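Local coordinates for protein L-lysine 6-monooxygenase (Pseudomonas syringae pv. tomato, PDB 5CQF) that probably hydroxylates the side-chain amine of L-lysine or a related amino acid with the help of FAD and NADPH, as a step in siderophore biosynthesis, at residues Ala24-Ala29 with Asp116-Val121; Asp55-Arg60 with Ser110-Ser115; Ser88-Leu93 with Gly97-Phe102. All blocks are in the same frame, centred on the assembly; numbering follows the deposited sequence.

How the contacts relate
From the N terminus the chain first lays down strand 16-19 and helix 23-37, and contact 1 later brings that helix against helix 111-125, closing the longest of the three loops. Contact 2 lies nested inside it: helix 57-64, which follows strand 47-50, meets the first turns of the same helix 111-125. Contact 3 is the innermost and joins the consecutive helices 89-96 and 99-105. The loops nest and do not cross. Helix 111-125 ties them together, facing helices 23-37 and 57-64 with some side chains and helix 89-96 with others, among them E113, W114, Y117 and W120. Contacts 2 and 3 both touch the second subunit, and contact 3 also the third.

Contact 1: residues Ala24-Ala29 with Asp116-Val121; sequences AGIALA and DYLGWV
I26 reaches from helix 23-37 into the side of helix 111-125, where its two branches divide between L118 and V121. It forks at CB into a short arm, CG2, and a long one, CG1-CD1; chi1 of -74° sets CG2 anti to the backbone N and CG1 anti to the carbonyl carbon. The short arm, CG2, meets V121 CG1 at 3.7 Å; CB of V121 stands behind that methyl, 4.3 Å from I26 CG2. On the long arm, I26 CG1 stays 4.9 Å from L118 CD1. One more carbon makes the contact: I26 CD1 lies 3.8 Å from L118 CD1. The backbones keep well apart here, with I26 CA 7.6 Å from V121 CA, so it is side chains that bridge the two segments; F21 also touches I26. Helix 23-37 follows strand 16-19 of a parallel sheet in the manner of a Rossmann-type fold, and G25, next to I26, is the last glycine of a GxGxxG pattern running from the strand into this helix, consistent with binding the FAD dinucleotide. L28, further along, turns to I47 on strand 47-50 and to helix 412-428. L118 also leans on P23, and V121 on C30, so both keep to the same helix. Behind this apolar seam V121 CG2 sits 3.5 Å above one face of the Y117 ring, toward its rim, while Y117 OH is hydrogen-bonded to F87 O.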
loop_
_atom_site.group_PDB
_atom_site.type_symbol
_atom_site.label_atom_id
_atom_site.label_comp_id
_atom_site.label_asym_id
_atom_site.label_seq_id
_atom_site.Cartn_x
_atom_site.Cartn_y
_atom_site.Cartn_z
ATOM N N ALA A 24 6.823 12.385 28.062
ATOM C CA ALA A 24 7.628 11.575 28.953
ATOM C C ALA A 24 7.101 11.610 30.383
ATOM O O ALA A 24 6.927 10.553 31.005
ATOM C CB ALA A 24 9.081 12.027 28.895
ATOM N N GLY A 25 6.848 12.807 30.913
ATOM C CA GLY A 25 6.294 12.930 32.277
ATOM C C GLY A 25 4.867 12.401 32.372
ATOM O O GLY A 25 4.430 11.889 33.409
ATOM N N ILE A 26 4.107 12.532 31.297
ATOM C CA ILE A 26 2.738 12.030 31.315
ATOM C C ILE A 26 2.749 10.519 31.391
ATOM O O ILE A 26 1.963 9.900 32.131
ATOM C CB ILE A 26 1.979 12.509 30.091
ATOM C CG1 ILE A 26 1.656 13.991 30.246
ATOM C CG2 ILE A 26 0.702 11.720 29.919
ATOM C CD1 ILE A 26 1.377 14.690 28.954
ATOM N N ALA A 27 3.668 9.932 30.634
ATOM C CA ALA A 27 3.829 8.494 30.629
ATOM C C ALA A 27 4.148 8.000 31.999
ATOM O O ALA A 27 3.648 6.982 32.390
ATOM C CB ALA A 27 4.937 8.079 29.677
ATOM N N LEU A 28 5.037 8.704 32.706
ATOM C CA LEU A 28 5.395 8.359 34.084
ATOM C C LEU A 28 4.222 8.472 35.022
ATOM O O LEU A 28 4.011 7.578 35.828
ATOM C CB LEU A 28 6.508 9.263 34.589
ATOM C CG LEU A 28 7.025 8.940 35.968
ATOM C CD1 LEU A 28 7.738 7.601 36.016
ATOM C CD2 LEU A 28 7.940 10.075 36.373
ATOM N N ALA A 29 3.485 9.573 34.953
ATOM C CA ALA A 29 2.246 9.699 35.749
ATOM C C ALA A 29 1.265 8.589 35.460
ATOM O O ALA A 29 0.617 8.096 36.381
ATOM C CB ALA A 29 1.577 11.040 35.522
ATOM N N ASP A 116 -4.223 15.115 20.230
ATOM C CA ASP A 116 -5.498 15.027 20.930
ATOM C C ASP A 116 -5.497 13.924 21.971
ATOM O O ASP A 116 -5.925 14.130 23.119
ATOM C CB ASP A 116 -6.642 14.795 19.949
ATOM C CG ASP A 116 -8.002 15.013 20.595
ATOM O OD1 ASP A 116 -8.297 16.169 20.929
ATOM O OD2 ASP A 116 -8.769 14.056 20.794
ATOM N N TYR A 117 -5.001 12.752 21.580
ATOM C CA TYR A 117 -4.843 11.639 22.530
ATOM C C TYR A 117 -4.040 12.079 23.723
ATOM O O TYR A 117 -4.391 11.845 24.863
ATOM C CB TYR A 117 -4.159 10.448 21.846
ATOM C CG TYR A 117 -3.607 9.378 22.784
ATOM C CD1 TYR A 117 -4.447 8.572 23.545
ATOM C CD2 TYR A 117 -2.222 9.165 22.886
ATOM C CE1 TYR A 117 -3.926 7.601 24.392
ATOM C CE2 TYR A 117 -1.699 8.196 23.718
ATOM C CZ TYR A 117 -2.539 7.423 24.462
ATOM O OH TYR A 117 -1.997 6.491 25.291
ATOM N N LEU A 118 -2.937 12.740 23.440
ATOM C CA LEU A 118 -2.026 13.136 24.477
ATOM C C LEU A 118 -2.674 14.124 25.446
ATOM O O LEU A 118 -2.502 14.026 26.663
ATOM C CB LEU A 118 -0.791 13.721 23.809
ATOM C CG LEU A 118 0.151 14.381 24.778
ATOM C CD1 LEU A 118 0.992 13.307 25.428
ATOM C CD2 LEU A 118 1.006 15.390 24.034
ATOM N N GLY A 119 -3.430 15.080 24.929
ATOM C CA GLY A 119 -4.251 15.963 25.808
ATOM C C GLY A 119 -5.295 15.156 26.568
ATOM O O GLY A 119 -5.591 15.427 27.720
ATOM N N TRP A 120 -5.847 14.129 25.939
ATOM C CA TRP A 120 -6.870 13.342 26.595
ATOM C C TRP A 120 -6.292 12.574 27.768
ATOM O O TRP A 120 -6.949 12.415 28.801
ATOM C CB TRP A 120 -7.544 12.432 25.564
ATOM C CG TRP A 120 -8.521 11.429 26.066
ATOM C CD1 TRP A 120 -9.887 11.577 26.142
ATOM C CD2 TRP A 120 -8.252 10.070 26.443
ATOM N NE1 TRP A 120 -10.459 10.414 26.589
ATOM C CE2 TRP A 120 -9.482 9.481 26.794
ATOM C CE3 TRP A 120 -7.087 9.304 26.544
ATOM C CZ2 TRP A 120 -9.579 8.162 27.243
ATOM C CZ3 TRP A 120 -7.187 7.999 26.999
ATOM C CH2 TRP A 120 -8.421 7.443 27.341
ATOM N N VAL A 121 -5.068 12.088 27.633
ATOM C CA VAL A 121 -4.407 11.416 28.766
ATOM C C VAL A 121 -3.968 12.425 29.817
ATOM O O VAL A 121 -4.200 12.252 31.014
ATOM C CB VAL A 121 -3.137 10.633 28.369
ATOM C CG1 VAL A 121 -2.573 9.929 29.597
ATOM C CG2 VAL A 121 -3.444 9.597 27.316
#

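Contact 2: residues Asp55-Arg60 with Ser110-Ser115; sequences DTQWHR and SRHEWS
The first turn of helix 57-64 lies against the early turns of helix 111-125, with Q57 and R60 facing H112 and S115. The touch is light. Q57 has CG anti to its backbone N (chi1 -167°) and an extended chain beyond it, which carries OE1 to the edge of the H112 imidazole, 4.2 Å from CE1, with amide and ring planes 39° apart. Deeper in, R60 O approaches S115 OG to 4.4 Å, and that hydroxyl bonds instead to R111 O at 3.2 Å, from above the carbonyl plane; R111 O also accepts from S115 N. H112 ND1 is hydrogen-bonded to E61 OE2, which links the ring to the next turn of helix 57-64. The guanidinium of R60 folds back over its own first turn, one face toward Q57 N and T56 O, and its NH1 forms a salt bridge with D55 OD1 (2.7 Å), the carboxylate oxygen lying close to the guanidinium plane. At the other helix start S110 OG accepts from E113 N (3.1 Å, 159° at the hydrogen) and is also hydrogen-bonded to E299 of the second subunit. That bond to the third residue onward is the classic serine N-cap.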
loop_
_atom_site.group_PDB
_atom_site.type_symbol
_atom_site.label_atom_id
_atom_site.label_comp_id
_atom_site.label_asym_id
_atom_site.label_seq_id
_atom_site.Cartn_x
_atom_site.Cartn_y
_atom_site.Cartn_z
ATOM N N ASP A 55 -0.800 24.646 29.857
ATOM C CA ASP A 55 -1.643 23.512 29.503
ATOM C C ASP A 55 -2.495 23.924 28.313
ATOM O O ASP A 55 -3.620 24.401 28.467
ATOM C CB ASP A 55 -2.517 23.168 30.723
ATOM C CG ASP A 55 -3.298 21.875 30.574
ATOM O OD1 ASP A 55 -3.145 21.168 29.562
ATOM O OD2 ASP A 55 -4.073 21.572 31.511
ATOM N N THR A 56 -1.944 23.763 27.119
ATOM C CA THR A 56 -2.625 24.206 25.911
ATOM C C THR A 56 -2.383 23.232 24.760
ATOM O O THR A 56 -1.343 22.572 24.696
ATOM C CB THR A 56 -2.185 25.642 25.530
ATOM O OG1 THR A 56 -2.412 26.517 26.643
ATOM C CG2 THR A 56 -2.973 26.177 24.323
ATOM N N GLN A 57 -3.371 23.131 23.874
ATOM C CA GLN A 57 -3.270 22.311 22.676
ATOM C C GLN A 57 -2.096 22.776 21.816
ATOM O O GLN A 57 -1.317 21.961 21.352
ATOM C CB GLN A 57 -4.579 22.364 21.881
ATOM C CG GLN A 57 -4.692 21.317 20.778
ATOM C CD GLN A 57 -5.965 21.445 19.934
ATOM O OE1 GLN A 57 -5.930 21.254 18.713
ATOM N NE2 GLN A 57 -7.094 21.757 20.579
ATOM N N TRP A 58 -1.967 24.086 21.615
ATOM C CA TRP A 58 -0.846 24.648 20.854
ATOM C C TRP A 58 0.506 24.077 21.298
ATOM O O TRP A 58 1.318 23.670 20.455
ATOM C CB TRP A 58 -0.830 26.188 20.948
ATOM C CG TRP A 58 0.263 26.847 20.108
ATOM C CD1 TRP A 58 1.470 27.328 20.554
ATOM C CD2 TRP A 58 0.242 27.078 18.685
ATOM N NE1 TRP A 58 2.195 27.839 19.498
ATOM C CE2 TRP A 58 1.466 27.699 18.344
ATOM C CE3 TRP A 58 -0.691 26.821 17.671
ATOM C CZ2 TRP A 58 1.778 28.069 17.030
ATOM C CZ3 TRP A 58 -0.379 27.188 16.365
ATOM C CH2 TRP A 58 0.847 27.805 16.059
ATOM N N HIS A 59 0.742 24.046 22.610
ATOM C CA HIS A 59 2.022 23.581 23.133
ATOM C C HIS A 59 2.239 22.077 22.931
ATOM O O HIS A 59 3.352 21.653 22.628
ATOM C CB HIS A 59 2.172 23.918 24.606
ATOM C CG HIS A 59 3.418 23.355 25.213
ATOM N ND1 HIS A 59 4.666 23.899 24.986
ATOM C CD2 HIS A 59 3.615 22.270 26.003
ATOM C CE1 HIS A 59 5.574 23.186 25.631
ATOM N NE2 HIS A 59 4.963 22.193 26.256
ATOM N N ARG A 60 1.190 21.276 23.113
ATOM C CA ARG A 60 1.290 19.827 22.922
ATOM C C ARG A 60 1.610 19.485 21.453
ATOM O O ARG A 60 2.452 18.619 21.173
ATOM C CB ARG A 60 -0.007 19.144 23.357
ATOM C CG ARG A 60 -0.361 19.313 24.830
ATOM C CD ARG A 60 -1.662 18.595 25.157
ATOM N NE ARG A 60 -2.418 19.244 26.231
ATOM C CZ ARG A 60 -3.654 19.752 26.123
ATOM N NH1 ARG A 60 -4.229 20.312 27.187
ATOM N NH2 ARG A 60 -4.331 19.711 24.977
ATOM N N SER A 110 -2.842 10.299 12.669
ATOM C CA SER A 110 -2.145 11.508 12.320
ATOM C C SER A 110 -1.517 12.125 13.548
ATOM O O SER A 110 -1.881 11.831 14.686
ATOM C CB SER A 110 -3.089 12.515 11.648
ATOM O OG SER A 110 -4.054 12.994 12.585
ATOM N N ARG A 111 -0.533 12.971 13.297
ATOM C CA ARG A 111 0.022 13.802 14.328
ATOM C C ARG A 111 -1.064 14.509 15.134
ATOM O O ARG A 111 -1.010 14.559 16.352
ATOM C CB ARG A 111 0.922 14.845 13.692
ATOM C CG ARG A 111 1.482 15.846 14.686
ATOM C CD ARG A 111 2.771 16.462 14.175
ATOM N NE ARG A 111 3.745 15.420 13.846
ATOM C CZ ARG A 111 4.925 15.654 13.283
ATOM N NH1 ARG A 111 5.280 16.904 13.009
ATOM N NH2 ARG A 111 5.737 14.645 12.991
ATOM N N HIS A 112 -2.033 15.073 14.445
ATOM C CA HIS A 112 -3.110 15.817 15.108
ATOM C C HIS A 112 -3.896 14.891 16.063
ATOM O O HIS A 112 -4.186 15.266 17.194
ATOM C CB HIS A 112 -3.977 16.492 14.031
ATOM C CG HIS A 112 -5.258 17.079 14.527
ATOM N ND1 HIS A 112 -5.311 18.100 15.456
ATOM C CD2 HIS A 112 -6.542 16.840 14.160
ATOM C CE1 HIS A 112 -6.571 18.437 15.670
ATOM N NE2 HIS A 112 -7.338 17.687 14.895
ATOM N N GLU A 113 -4.166 13.660 15.624
ATOM C CA GLU A 113 -4.845 12.696 16.465
ATOM C C GLU A 113 -4.002 12.299 17.686
ATOM O O GLU A 113 -4.510 12.280 18.823
ATOM C CB GLU A 113 -5.336 11.466 15.674
ATOM C CG GLU A 113 -6.304 10.610 16.503
ATOM C CD GLU A 113 -7.111 9.574 15.729
ATOM O OE1 GLU A 113 -6.702 9.113 14.631
ATOM O OE2 GLU A 113 -8.190 9.183 16.231
ATOM N N TRP A 114 -2.725 12.012 17.486
ATOM C CA TRP A 114 -1.851 11.707 18.632
ATOM C C TRP A 114 -1.762 12.859 19.637
ATOM O O TRP A 114 -1.735 12.617 20.842
ATOM C CB TRP A 114 -0.442 11.341 18.174
ATOM C CG TRP A 114 -0.321 9.997 17.584
ATOM C CD1 TRP A 114 -0.097 9.681 16.270
ATOM C CD2 TRP A 114 -0.419 8.771 18.273
ATOM N NE1 TRP A 114 -0.032 8.320 16.113
ATOM C CE2 TRP A 114 -0.224 7.747 17.340
ATOM C CE3 TRP A 114 -0.647 8.436 19.602
ATOM C CZ2 TRP A 114 -0.279 6.438 17.688
ATOM C CZ3 TRP A 114 -0.712 7.135 19.939
ATOM C CH2 TRP A 114 -0.533 6.156 19.010
ATOM N N SER A 115 -1.733 14.105 19.155
ATOM C CA SER A 115 -1.827 15.282 20.048
ATOM C C SER A 115 -3.080 15.275 20.893
ATOM O O SER A 115 -3.014 15.434 22.125
ATOM C CB SER A 115 -1.834 16.600 19.255
ATOM O OG SER A 115 -0.580 16.774 18.633
#

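Contact 3: residues Ser88-Leu93 with Gly97-Phe102; sequences SFAMYL and GRMFDF
L93 and R98 meet through the backbone in a Schellman motif that ends helix 89-96: R98 N donates to L93 O at 2.9 Å, nearly straight at 168°, while G97 takes the positive phi that turns the chain into helix 99-105. Side chains pack across the bend. L93 CD1 presses on the base of the F102 ring, 3.6 Å from CG. F89 turns its edge to the face of F102 in a T-shaped stack, centroids 5.5 Å apart and planes at 64°. Selenomethionine M99, bent at chi3 (-65°), brings its CE methyl to 3.2 Å from A90 O and 4.1 Å from A90 CB. On the polar flank R98 NH2 donates to Y92 OH (2.9 Å), which lies in the guanidinium plane. A second shell fixes this pair: E113 forms a salt bridge with the same NH2, D116 OD2 probably hydrogen-bonds to Y92 OH, and the OH of Y298 of the second subunit is hydrogen-bonded to R98 NE. The aromatic flank is bordered by W114 and Y117 beside F89, and by H72 of the third subunit, edge-to-face with F102. At the start of the first helix, S88 OG caps the turn by accepting from M91 N at 3.1 Å.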
loop_
_atom_site.group_PDB
_atom_site.type_symbol
_atom_site.label_atom_id
_atom_site.label_comp_id
_atom_site.label_asym_id
_atom_site.label_seq_id
_atom_site.Cartn_x
_atom_site.Cartn_y
_atom_site.Cartn_z
ATOM N N SER A 88 -4.899 3.829 27.411
ATOM C CA SER A 88 -4.568 3.279 26.103
ATOM C C SER A 88 -5.282 4.013 24.974
ATOM O O SER A 88 -6.299 4.634 25.182
ATOM C CB SER A 88 -4.907 1.793 26.072
ATOM O OG SER A 88 -6.309 1.598 26.045
ATOM N N PHE A 89 -4.719 3.952 23.774
ATOM C CA PHE A 89 -5.296 4.578 22.616
ATOM C C PHE A 89 -6.622 3.903 22.265
ATOM O O PHE A 89 -7.521 4.546 21.783
ATOM C CB PHE A 89 -4.333 4.444 21.443
ATOM C CG PHE A 89 -4.674 5.315 20.266
ATOM C CD1 PHE A 89 -4.317 6.637 20.254
ATOM C CD2 PHE A 89 -5.346 4.818 19.198
ATOM C CE1 PHE A 89 -4.622 7.450 19.201
ATOM C CE2 PHE A 89 -5.643 5.615 18.107
ATOM C CZ PHE A 89 -5.272 6.948 18.120
ATOM N N ALA A 90 -6.731 2.601 22.482
ATOM C CA ALA A 90 -7.995 1.907 22.311
ATOM C C ALA A 90 -9.087 2.487 23.220
ATOM O O ALA A 90 -10.182 2.738 22.759
ATOM C CB ALA A 90 -7.819 0.438 22.565
HETATM N N MSE A 91 -8.785 2.733 24.487
HETATM C CA MSE A 91 -9.716 3.427 25.370
HETATM C C MSE A 91 -10.007 4.830 24.924
HETATM O O MSE A 91 -11.114 5.325 25.092
HETATM C CB MSE A 91 -9.163 3.567 26.778
HETATM C CG MSE A 91 -9.172 2.261 27.535
HETATM SE SE MSE A 91 -11.010 1.781 28.118
HETATM C CE MSE A 91 -11.270 3.029 29.628
ATOM N N TYR A 92 -9.010 5.528 24.395
ATOM C CA TYR A 92 -9.258 6.839 23.789
ATOM C C TYR A 92 -10.223 6.752 22.627
ATOM O O TYR A 92 -11.140 7.546 22.531
ATOM C CB TYR A 92 -7.941 7.476 23.321
ATOM C CG TYR A 92 -8.073 8.629 22.403
ATOM C CD1 TYR A 92 -8.505 9.848 22.847
ATOM C CD2 TYR A 92 -7.739 8.494 21.091
ATOM C CE1 TYR A 92 -8.609 10.917 21.993
ATOM C CE2 TYR A 92 -7.830 9.545 20.219
ATOM C CZ TYR A 92 -8.254 10.760 20.675
ATOM O OH TYR A 92 -8.318 11.786 19.760
ATOM N N LEU A 93 -10.021 5.813 21.724
ATOM C CA LEU A 93 -10.900 5.745 20.573
ATOM C C LEU A 93 -12.308 5.400 21.007
ATOM O O LEU A 93 -13.263 5.902 20.439
ATOM C CB LEU A 93 -10.469 4.705 19.560
ATOM C CG LEU A 93 -9.271 5.055 18.730
ATOM C CD1 LEU A 93 -8.987 3.904 17.768
ATOM C CD2 LEU A 93 -9.504 6.377 18.030
ATOM N N GLY A 97 -15.785 7.491 20.463
ATOM C CA GLY A 97 -16.721 6.844 19.528
ATOM C C GLY A 97 -16.142 6.582 18.142
ATOM O O GLY A 97 -16.887 6.447 17.174
ATOM N N ARG A 98 -14.825 6.445 18.032
ATOM C CA ARG A 98 -14.197 6.363 16.717
ATOM C C ARG A 98 -13.467 5.059 16.444
ATOM O O ARG A 98 -12.779 4.959 15.452
ATOM C CB ARG A 98 -13.234 7.542 16.540
ATOM C CG ARG A 98 -13.933 8.890 16.433
ATOM C CD ARG A 98 -13.047 9.971 15.822
ATOM N NE ARG A 98 -11.673 9.953 16.380
ATOM C CZ ARG A 98 -11.214 10.722 17.357
ATOM N NH1 ARG A 98 -11.965 11.627 17.954
ATOM N NH2 ARG A 98 -9.982 10.574 17.747
HETATM N N MSE A 99 -13.610 4.054 17.287
HETATM C CA MSE A 99 -12.888 2.797 17.073
HETATM C C MSE A 99 -13.116 2.169 15.744
HETATM O O MSE A 99 -12.156 1.834 15.082
HETATM C CB MSE A 99 -13.237 1.781 18.105
HETATM C CG MSE A 99 -12.457 0.504 17.896
HETATM SE SE MSE A 99 -12.476 -0.556 19.577
HETATM C CE MSE A 99 -11.472 0.704 20.681
ATOM N N PHE A 100 -14.366 2.026 15.304
ATOM C CA PHE A 100 -14.596 1.442 14.007
ATOM C C PHE A 100 -14.020 2.295 12.880
ATOM O O PHE A 100 -13.301 1.783 12.024
ATOM C CB PHE A 100 -16.061 1.154 13.713
ATOM C CG PHE A 100 -16.243 0.490 12.381
ATOM C CD1 PHE A 100 -16.058 -0.869 12.256
ATOM C CD2 PHE A 100 -16.444 1.230 11.248
ATOM C CE1 PHE A 100 -16.166 -1.497 11.044
ATOM C CE2 PHE A 100 -16.549 0.618 10.005
ATOM C CZ PHE A 100 -16.423 -0.761 9.910
ATOM N N ASP A 101 -14.322 3.583 12.853
ATOM C CA ASP A 101 -13.861 4.389 11.736
ATOM C C ASP A 101 -12.341 4.455 11.700
ATOM O O ASP A 101 -11.738 4.480 10.638
ATOM C CB ASP A 101 -14.485 5.777 11.776
ATOM C CG ASP A 101 -15.975 5.740 11.497
ATOM O OD1 ASP A 101 -16.445 4.730 10.930
ATOM O OD2 ASP A 101 -16.682 6.705 11.839
ATOM N N PHE A 102 -11.709 4.441 12.853
ATOM C CA PHE A 102 -10.264 4.488 12.852
ATOM C C PHE A 102 -9.673 3.312 12.067
ATOM O O PHE A 102 -8.740 3.475 11.276
ATOM C CB PHE A 102 -9.701 4.476 14.263
ATOM C CG PHE A 102 -8.212 4.513 14.285
ATOM C CD1 PHE A 102 -7.553 5.706 14.142
ATOM C CD2 PHE A 102 -7.472 3.348 14.372
ATOM C CE1 PHE A 102 -6.165 5.754 14.142
ATOM C CE2 PHE A 102 -6.097 3.378 14.340
ATOM C CZ PHE A 102 -5.438 4.582 14.224
#